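Local coordinates for putative endonuclease/exonuclease/phosphatase family protein (Bacteroides vulgatus ATCC 8482, PDB 3G6S), which probably cleaves phosphodiester bonds of nucleic acids as a member of the endonuclease/exonuclease/phosphatase family, with a DNase I-like fold, at residues L39-F52 with T74-Y88. Numbering follows the deposited sequence.
Sequences LDIVGMQEVLHNQF and TAGEYAPLFYRKDKY
Strands 41-45 and 81-84 run antiparallel, neighbours in one of the two sheets of the DNase I-like fold; Val42 and Phe82 form a hydrogen-bonded pair, Val42 N reaching Phe82 O at 2.8 Å and Phe82 N returning to Val42 O. Beyond Met44 N to Pro80 O the register slips by one residue, and a separate bridge joins Val47 to Tyr78 before helix 49-58 begins. On the Phe82 face, Phe52 is set between two aromatic rings. With CG anti to the backbone N (chi1 -178°), its ring lies in an offset stack on Tyr78, centroids 5.0 Å apart and planes at 16°. Phe52 CE1 also meets Phe82 CZ at 3.5 Å, those planes 55° apart, while Pro80 CB comes to the edge of the Phe52 ring. Met44 SE approaches the Phe82 ring obliquely, a Met-aromatic contact. At the far end, Lys87 NZ meets Asp40 OD1 on its syn side at 2.9 Å; OD2 accepts from Arg5 N. Putting an alanine at Asp40 would probably leave the Lys87 ammonium without its carboxylate and Arg5 N without this acceptor. Thus backbone pairing fixes the register, aromatic packing ties helix 49-58 to the sheet, and one buried carboxylate links three chain segments.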
ATOM      1  N   LEU A  39       8.698 -10.975   1.100  1.00 29.52           N
ATOM      2  CA  LEU A  39       8.297  -9.623   1.428  1.00 29.96           C
ATOM      3  C   LEU A  39       8.404  -9.403   2.945  1.00 23.74           C
ATOM      4  O   LEU A  39       7.948 -10.229   3.722  1.00 25.66           O
ATOM      5  CB  LEU A  39       6.864  -9.401   0.935  1.00 24.44           C
ATOM      6  CG  LEU A  39       6.739  -8.828  -0.481  1.00 35.52           C
ATOM      7  CD1 LEU A  39       7.797  -9.412  -1.406  1.00 30.73           C
ATOM      8  CD2 LEU A  39       5.341  -9.097  -1.006  1.00 25.62           C
ATOM      9  N   ASP A  40       9.026  -8.301   3.352  1.00 26.15           N
ATOM     10  CA  ASP A  40       9.185  -7.982   4.764  1.00 25.73           C
ATOM     11  C   ASP A  40       7.978  -7.216   5.272  1.00 27.41           C
ATOM     12  O   ASP A  40       7.473  -7.480   6.364  1.00 35.14           O
ATOM     13  CB  ASP A  40      10.432  -7.123   5.001  1.00 27.67           C
ATOM     14  CG  ASP A  40      11.723  -7.908   4.900  1.00 27.22           C
ATOM     15  OD1 ASP A  40      11.832  -8.971   5.548  1.00 25.94           O
ATOM     16  OD2 ASP A  40      12.644  -7.441   4.188  1.00 24.40           O
ATOM     17  N   ILE A  41       7.532  -6.248   4.481  1.00 23.94           N
ATOM     18  CA  ILE A  41       6.387  -5.422   4.841  1.00 23.63           C
ATOM     19  C   ILE A  41       5.539  -5.201   3.598  1.00 28.07           C
ATOM     20  O   ILE A  41       6.057  -4.844   2.540  1.00 34.92           O
ATOM     21  CB  ILE A  41       6.830  -4.068   5.410  1.00 17.82           C
ATOM     22  CG1 ILE A  41       7.562  -4.302   6.724  1.00 17.81           C
ATOM     23  CG2 ILE A  41       5.624  -3.178   5.632  1.00 15.28           C
ATOM     24  CD1 ILE A  41       8.181  -3.046   7.293  1.00 39.15           C
ATOM     25  N   VAL A  42       4.235  -5.417   3.732  1.00 22.01           N
ATOM     26  CA  VAL A  42       3.323  -5.268   2.612  1.00 16.83           C
ATOM     27  C   VAL A  42       2.101  -4.437   2.974  1.00 21.30           C
ATOM     28  O   VAL A  42       1.440  -4.706   3.972  1.00 29.93           O
ATOM     29  CB  VAL A  42       2.807  -6.643   2.128  1.00 19.34           C
ATOM     30  CG1 VAL A  42       2.035  -6.476   0.828  1.00 28.31           C
ATOM     31  CG2 VAL A  42       3.951  -7.610   1.960  1.00 23.66           C
ATOM     32  N   GLY A  43       1.809  -3.426   2.167  1.00 21.42           N
ATOM     33  CA  GLY A  43       0.627  -2.621   2.394  1.00 17.98           C
ATOM     34  C   GLY A  43      -0.312  -3.042   1.283  1.00 28.16           C
ATOM     35  O   GLY A  43       0.022  -2.879   0.111  1.00 28.33           O
HETATM   36  N   MSE A  44      -1.468  -3.601   1.623  1.00 33.00           N
HETATM   37  CA  MSE A  44      -2.410  -4.058   0.603  1.00 29.15           C
HETATM   38  C   MSE A  44      -3.700  -3.255   0.613  1.00 28.16           C
HETATM   39  O   MSE A  44      -4.113  -2.754   1.653  1.00 36.62           O
HETATM   40  CB  MSE A  44      -2.733  -5.535   0.829  1.00 23.11           C
HETATM   41  CG  MSE A  44      -1.512  -6.429   0.829  1.00 38.91           C
HETATM   42 SE   MSE A  44      -1.885  -8.262   1.391  1.00 61.54          SE
HETATM   43  CE  MSE A  44      -1.641  -9.164  -0.282  1.00 52.52           C
ATOM     44  N   GLN A  45      -4.338  -3.123  -0.544  1.00 31.87           N
ATOM     45  CA  GLN A  45      -5.595  -2.387  -0.609  1.00 33.35           C
ATOM     46  C   GLN A  45      -6.745  -3.309  -1.032  1.00 34.29           C
ATOM     47  O   GLN A  45      -6.511  -4.423  -1.508  1.00 33.89           O
ATOM     48  CB  GLN A  45      -5.478  -1.208  -1.581  1.00 32.11           C
ATOM     49  CG  GLN A  45      -4.320  -0.245  -1.303  1.00 27.85           C
ATOM     50  CD  GLN A  45      -2.969  -0.817  -1.724  1.00 34.60           C
ATOM     51  OE1 GLN A  45      -2.868  -1.481  -2.754  1.00 27.68           O
ATOM     52  NE2 GLN A  45      -1.923  -0.536  -0.945  1.00 27.09           N
ATOM     53  N   GLU A  46      -7.980  -2.835  -0.855  1.00 35.53           N
ATOM     54  CA  GLU A  46      -9.191  -3.594  -1.200  1.00 32.76           C
ATOM     55  C   GLU A  46      -9.238  -4.972  -0.540  1.00 30.42           C
ATOM     56  O   GLU A  46      -9.450  -5.981  -1.204  1.00 32.76           O
ATOM     57  CB  GLU A  46      -9.314  -3.762  -2.726  1.00 26.23           C
ATOM     58  CG  GLU A  46      -9.411  -2.464  -3.524  1.00 39.07           C
ATOM     59  CD  GLU A  46      -9.854  -2.676  -4.972  1.00 50.40           C
ATOM     60  OE1 GLU A  46      -9.608  -1.778  -5.816  1.00 49.59           O
ATOM     61  OE2 GLU A  46     -10.462  -3.734  -5.272  1.00 53.34           O
ATOM     62  N   VAL A  47      -9.042  -5.023   0.767  1.00 27.67           N
ATOM     63  CA  VAL A  47      -9.054  -6.303   1.454  1.00 33.25           C
ATOM     64  C   VAL A  47     -10.275  -6.439   2.373  1.00 38.24           C
ATOM     65  O   VAL A  47     -10.411  -5.711   3.359  1.00 43.24           O
ATOM     66  CB  VAL A  47      -7.745  -6.484   2.269  1.00 32.46           C
ATOM     67  CG1 VAL A  47      -7.637  -7.900   2.793  1.00 25.80           C
ATOM     68  CG2 VAL A  47      -6.532  -6.141   1.389  1.00 24.46           C
ATOM     69  N   LEU A  48     -11.176  -7.360   2.042  1.00 42.11           N
ATOM     70  CA  LEU A  48     -12.365  -7.570   2.868  1.00 40.18           C
ATOM     71  C   LEU A  48     -11.996  -8.464   4.054  1.00 40.43           C
ATOM     72  O   LEU A  48     -10.986  -9.180   4.024  1.00 31.03           O
ATOM     73  CB  LEU A  48     -13.487  -8.210   2.039  1.00 32.27           C
ATOM     74  CG  LEU A  48     -14.070  -7.322   0.931  1.00 34.98           C
ATOM     75  CD1 LEU A  48     -15.100  -8.096   0.125  1.00 32.87           C
ATOM     76  CD2 LEU A  48     -14.690  -6.080   1.542  1.00 23.88           C
ATOM     77  N   HIS A  49     -12.824  -8.423   5.092  1.00 35.99           N
ATOM     78  CA  HIS A  49     -12.566  -9.203   6.294  1.00 39.30           C
ATOM     79  C   HIS A  49     -12.263 -10.689   6.081  1.00 34.29           C
ATOM     80  O   HIS A  49     -11.359 -11.243   6.714  1.00 28.77           O
ATOM     81  CB  HIS A  49     -13.714  -9.061   7.290  1.00 26.35           C
ATOM     82  CG  HIS A  49     -13.454  -9.776   8.574  1.00 36.37           C
ATOM     83  ND1 HIS A  49     -13.693 -11.124   8.729  1.00 44.64           N
ATOM     84  CD2 HIS A  49     -12.872  -9.359   9.721  1.00 39.05           C
ATOM     85  CE1 HIS A  49     -13.266 -11.508   9.920  1.00 46.64           C
ATOM     86  NE2 HIS A  49     -12.762 -10.457  10.541  1.00 47.34           N
ATOM     87  N   ASN A  50     -13.003 -11.345   5.200  1.00 31.45           N
ATOM     88  CA  ASN A  50     -12.736 -12.750   4.966  1.00 32.61           C
ATOM     89  C   ASN A  50     -11.383 -12.887   4.282  1.00 31.59           C
ATOM     90  O   ASN A  50     -10.652 -13.838   4.548  1.00 30.09           O
ATOM     91  CB  ASN A  50     -13.838 -13.354   4.107  1.00 26.61           C
ATOM     92  CG  ASN A  50     -13.944 -12.689   2.770  1.00 39.68           C
ATOM     93  OD1 ASN A  50     -13.228 -13.043   1.834  1.00 48.05           O
ATOM     94  ND2 ASN A  50     -14.834 -11.704   2.664  1.00 41.23           N
ATOM     95  N   GLN A  51     -11.044 -11.930   3.415  1.00 30.18           N
ATOM     96  CA  GLN A  51      -9.755 -11.964   2.714  1.00 31.00           C
ATOM     97  C   GLN A  51      -8.623 -11.656   3.701  1.00 34.84           C
ATOM     98  O   GLN A  51      -7.529 -12.216   3.608  1.00 32.59           O
ATOM     99  CB  GLN A  51      -9.706 -10.942   1.576  1.00 31.24           C
ATOM    100  CG  GLN A  51     -10.810 -11.079   0.558  1.00 26.89           C
ATOM    101  CD  GLN A  51     -10.718 -10.043  -0.533  1.00 23.23           C
ATOM    102  OE1 GLN A  51     -10.046 -10.249  -1.538  1.00 28.47           O
ATOM    103  NE2 GLN A  51     -11.376  -8.909  -0.333  1.00 25.36           N
ATOM    104  N   PHE A  52      -8.884 -10.758   4.642  1.00 29.61           N
ATOM    105  CA  PHE A  52      -7.884 -10.430   5.630  1.00 29.53           C
ATOM    106  C   PHE A  52      -7.570 -11.707   6.400  1.00 31.84           C
ATOM    107  O   PHE A  52      -6.405 -12.030   6.630  1.00 37.90           O
ATOM    108  CB  PHE A  52      -8.419  -9.373   6.578  1.00 33.82           C
ATOM    109  CG  PHE A  52      -7.426  -8.934   7.603  1.00 35.24           C
ATOM    110  CD1 PHE A  52      -6.383  -8.082   7.260  1.00 43.82           C
ATOM    111  CD2 PHE A  52      -7.534  -9.362   8.916  1.00 41.44           C
ATOM    112  CE1 PHE A  52      -5.460  -7.657   8.216  1.00 46.22           C
ATOM    113  CE2 PHE A  52      -6.617  -8.945   9.879  1.00 53.82           C
ATOM    114  CZ  PHE A  52      -5.578  -8.087   9.527  1.00 48.43           C
ATOM    115  N   THR A  74     -14.870  -4.472  11.260  1.00 49.92           N
ATOM    116  CA  THR A  74     -14.681  -5.475  10.213  1.00 47.82           C
ATOM    117  C   THR A  74     -15.489  -5.203   8.956  1.00 42.70           C
ATOM    118  O   THR A  74     -15.397  -5.951   7.982  1.00 47.96           O
ATOM    119  CB  THR A  74     -15.058  -6.880  10.706  1.00 53.12           C
ATOM    120  OG1 THR A  74     -16.487  -7.009  10.734  1.00 62.31           O
ATOM    121  CG2 THR A  74     -14.502  -7.123  12.099  1.00 43.88           C
ATOM    122  N   ALA A  75     -16.282  -4.137   8.976  1.00 40.43           N
ATOM    123  CA  ALA A  75     -17.110  -3.788   7.827  1.00 41.49           C
ATOM    124  C   ALA A  75     -16.362  -2.923   6.820  1.00 44.12           C
ATOM    125  O   ALA A  75     -15.732  -1.936   7.188  1.00 42.97           O
ATOM    126  CB  ALA A  75     -18.364  -3.063   8.293  1.00 38.43           C
ATOM    127  N   GLY A  76     -16.444  -3.301   5.548  1.00 38.67           N
ATOM    128  CA  GLY A  76     -15.776  -2.543   4.506  1.00 40.81           C
ATOM    129  C   GLY A  76     -14.402  -3.061   4.141  1.00 42.21           C
ATOM    130  O   GLY A  76     -13.923  -4.037   4.722  1.00 38.59           O
ATOM    131  N   GLU A  77     -13.761  -2.412   3.175  1.00 39.56           N
ATOM    132  CA  GLU A  77     -12.435  -2.838   2.748  1.00 39.69           C
ATOM    133  C   GLU A  77     -11.351  -2.359   3.718  1.00 37.60           C
ATOM    134  O   GLU A  77     -11.421  -1.264   4.270  1.00 39.11           O
ATOM    135  CB  GLU A  77     -12.127  -2.312   1.341  1.00 31.19           C
ATOM    136  CG  GLU A  77     -13.268  -2.487   0.352  1.00 46.18           C
ATOM    137  CD  GLU A  77     -12.866  -2.171  -1.084  1.00 52.75           C
ATOM    138  OE1 GLU A  77     -12.113  -1.198  -1.304  1.00 54.13           O
ATOM    139  OE2 GLU A  77     -13.319  -2.887  -2.001  1.00 61.45           O
ATOM    140  N   TYR A  78     -10.363  -3.210   3.942  1.00 40.55           N
ATOM    141  CA  TYR A  78      -9.236  -2.890   4.802  1.00 31.87           C
ATOM    142  C   TYR A  78      -8.130  -2.334   3.920  1.00 33.27           C
ATOM    143  O   TYR A  78      -8.147  -2.496   2.696  1.00 27.23           O
ATOM    144  CB  TYR A  78      -8.673  -4.153   5.452  1.00 38.20           C
ATOM    145  CG  TYR A  78      -9.495  -4.771   6.554  1.00 39.23           C
ATOM    146  CD1 TYR A  78      -8.937  -4.977   7.816  1.00 35.21           C
ATOM    147  CD2 TYR A  78     -10.805  -5.194   6.333  1.00 36.78           C
ATOM    148  CE1 TYR A  78      -9.655  -5.587   8.830  1.00 31.71           C
ATOM    149  CE2 TYR A  78     -11.537  -5.805   7.346  1.00 34.97           C
ATOM    150  CZ  TYR A  78     -10.949  -5.995   8.592  1.00 34.38           C
ATOM    151  OH  TYR A  78     -11.650  -6.585   9.610  1.00 32.72           O
ATOM    152  N   ALA A  79      -7.153  -1.699   4.553  1.00 27.85           N
ATOM    153  CA  ALA A  79      -5.965  -1.178   3.863  1.00 23.05           C
ATOM    154  C   ALA A  79      -4.875  -1.552   4.868  1.00 16.70           C
ATOM    155  O   ALA A  79      -4.167  -0.700   5.386  1.00 20.03           O
ATOM    156  CB  ALA A  79      -6.069   0.327   3.697  1.00 16.67           C
ATOM    157  N   PRO A  80      -4.724  -2.858   5.129  1.00 18.95           N
ATOM    158  CA  PRO A  80      -3.768  -3.440   6.072  1.00 19.78           C
ATOM    159  C   PRO A  80      -2.298  -3.486   5.700  1.00 23.97           C
ATOM    160  O   PRO A  80      -1.917  -3.332   4.540  1.00 27.34           O
ATOM    161  CB  PRO A  80      -4.325  -4.840   6.278  1.00 19.78           C
ATOM    162  CG  PRO A  80      -4.721  -5.214   4.868  1.00 21.85           C
ATOM    163  CD  PRO A  80      -5.339  -3.923   4.306  1.00 16.04           C
ATOM    164  N   LEU A  81      -1.489  -3.701   6.732  1.00 19.87           N
ATOM    165  CA  LEU A  81      -0.047  -3.822   6.631  1.00 22.90           C
ATOM    166  C   LEU A  81       0.352  -5.177   7.210  1.00 22.69           C
ATOM    167  O   LEU A  81       0.019  -5.492   8.351  1.00 26.51           O
ATOM    168  CB  LEU A  81       0.639  -2.712   7.435  1.00 15.67           C
ATOM    169  CG  LEU A  81       0.773  -1.361   6.731  1.00 30.08           C
ATOM    170  CD1 LEU A  81       1.108  -0.292   7.748  1.00 23.43           C
ATOM    171  CD2 LEU A  81       1.838  -1.448   5.640  1.00 13.34           C
ATOM    172  N   PHE A  82       1.041  -5.988   6.418  1.00 23.60           N
ATOM    173  CA  PHE A  82       1.508  -7.281   6.899  1.00 26.52           C
ATOM    174  C   PHE A  82       3.019  -7.223   7.033  1.00 24.82           C
ATOM    175  O   PHE A  82       3.703  -6.668   6.173  1.00 30.15           O
ATOM    176  CB  PHE A  82       1.091  -8.407   5.948  1.00 23.45           C
ATOM    177  CG  PHE A  82      -0.349  -8.807   6.089  1.00 28.19           C
ATOM    178  CD1 PHE A  82      -1.360  -7.984   5.610  1.00 36.06           C
ATOM    179  CD2 PHE A  82      -0.698  -9.986   6.746  1.00 36.67           C
ATOM    180  CE1 PHE A  82      -2.708  -8.326   5.781  1.00 38.55           C
ATOM    181  CE2 PHE A  82      -2.047 -10.340   6.926  1.00 37.96           C
ATOM    182  CZ  PHE A  82      -3.050  -9.505   6.442  1.00 30.09           C
ATOM    183  N   TYR A  83       3.534  -7.780   8.119  1.00 23.20           N
ATOM    184  CA  TYR A  83       4.966  -7.759   8.365  1.00 23.82           C
ATOM    185  C   TYR A  83       5.455  -9.054   9.012  1.00 32.39           C
ATOM    186  O   TYR A  83       4.664  -9.824   9.578  1.00 27.91           O
ATOM    187  CB  TYR A  83       5.302  -6.596   9.285  1.00 21.68           C
ATOM    188  CG  TYR A  83       4.608  -6.675  10.622  1.00 26.03           C
ATOM    189  CD1 TYR A  83       3.279  -6.255  10.775  1.00 22.07           C
ATOM    190  CD2 TYR A  83       5.275  -7.188  11.741  1.00 27.70           C
ATOM    191  CE1 TYR A  83       2.642  -6.348  12.017  1.00 23.74           C
ATOM    192  CE2 TYR A  83       4.641  -7.281  12.975  1.00 23.96           C
ATOM    193  CZ  TYR A  83       3.333  -6.859  13.109  1.00 25.28           C
ATOM    194  OH  TYR A  83       2.725  -6.941  14.348  1.00 28.37           O
ATOM    195  N   ARG A  84       6.763  -9.285   8.927  1.00 25.91           N
ATOM    196  CA  ARG A  84       7.389 -10.465   9.525  1.00 34.15           C
ATOM    197  C   ARG A  84       7.381 -10.332  11.055  1.00 35.23           C
ATOM    198  O   ARG A  84       8.049  -9.460  11.605  1.00 33.72           O
ATOM    199  CB  ARG A  84       8.831 -10.593   9.033  1.00 31.72           C
ATOM    200  CG  ARG A  84       8.953 -10.904   7.561  1.00 36.95           C
ATOM    201  CD  ARG A  84       8.468 -12.305   7.272  1.00 45.05           C
ATOM    202  NE  ARG A  84       9.245 -13.293   8.004  1.00 49.39           N
ATOM    203  CZ  ARG A  84      10.540 -13.505   7.810  1.00 56.33           C
ATOM    204  NH1 ARG A  84      11.199 -12.797   6.900  1.00 51.49           N
ATOM    205  NH2 ARG A  84      11.178 -14.414   8.539  1.00 59.10           N
ATOM    206  N   LYS A  85       6.633 -11.200  11.734  1.00 38.70           N
ATOM    207  CA  LYS A  85       6.528 -11.179  13.199  1.00 36.40           C
ATOM    208  C   LYS A  85       7.890 -11.198  13.885  1.00 37.55           C
ATOM    209  O   LYS A  85       8.120 -10.465  14.846  1.00 38.34           O
ATOM    210  CB  LYS A  85       5.732 -12.389  13.692  1.00 38.39           C
ATOM    211  CG  LYS A  85       4.479 -12.673  12.892  1.00 48.12           C
ATOM    212  CD  LYS A  85       3.841 -14.012  13.257  1.00 38.03           C
ATOM    213  CE  LYS A  85       3.074 -13.940  14.566  1.00 47.85           C
ATOM    214  NZ  LYS A  85       2.250 -15.163  14.789  1.00 53.66           N
ATOM    215  N   ASP A  86       8.782 -12.044  13.375  1.00 37.50           N
ATOM    216  CA  ASP A  86      10.117 -12.215  13.929  1.00 38.93           C
ATOM    217  C   ASP A  86      11.121 -11.127  13.553  1.00 41.72           C
ATOM    218  O   ASP A  86      12.142 -10.971  14.219  1.00 48.14           O
ATOM    219  CB  ASP A  86      10.669 -13.594  13.534  1.00 39.49           C
ATOM    220  CG  ASP A  86      10.688 -13.815  12.027  1.00 57.81           C
ATOM    221  OD1 ASP A  86       9.598 -13.839  11.396  1.00 62.90           O
ATOM    222  OD2 ASP A  86      11.799 -13.969  11.462  1.00 58.22           O
ATOM    223  N   LYS A  87      10.845 -10.374  12.495  1.00 37.39           N
ATOM    224  CA  LYS A  87      11.766  -9.319  12.084  1.00 27.58           C
ATOM    225  C   LYS A  87      11.462  -7.945  12.657  1.00 23.97           C
ATOM    226  O   LYS A  87      12.375  -7.227  13.057  1.00 22.63           O
ATOM    227  CB  LYS A  87      11.803  -9.196  10.563  1.00 29.21           C
ATOM    228  CG  LYS A  87      12.770 -10.114   9.858  1.00 30.38           C
ATOM    229  CD  LYS A  87      13.181  -9.444   8.559  1.00 37.84           C
ATOM    230  CE  LYS A  87      14.079 -10.304   7.709  1.00 40.88           C
ATOM    231  NZ  LYS A  87      14.507  -9.533   6.510  1.00 50.44           N
ATOM    232  N   TYR A  88      10.185  -7.579  12.697  1.00 20.06           N
ATOM    233  CA  TYR A  88       9.796  -6.262  13.188  1.00 24.38           C
ATOM    234  C   TYR A  88       8.793  -6.268  14.331  1.00 28.17           C
ATOM    235  O   TYR A  88       7.911  -7.126  14.404  1.00 24.94           O
ATOM    236  CB  TYR A  88       9.213  -5.448  12.037  1.00 15.43           C
ATOM    237  CG  TYR A  88      10.014  -5.575  10.772  1.00 23.28           C
ATOM    238  CD1 TYR A  88      11.185  -4.839  10.587  1.00 18.69           C
ATOM    239  CD2 TYR A  88       9.641  -6.484   9.785  1.00 22.47           C
ATOM    240  CE1 TYR A  88      11.965  -5.012   9.453  1.00 23.70           C
ATOM    241  CE2 TYR A  88      10.415  -6.668   8.648  1.00 28.13           C
ATOM    242  CZ  TYR A  88      11.574  -5.935   8.485  1.00 23.78           C
ATOM    243  OH  TYR A  88      12.356  -6.135   7.369  1.00 28.59           O
TER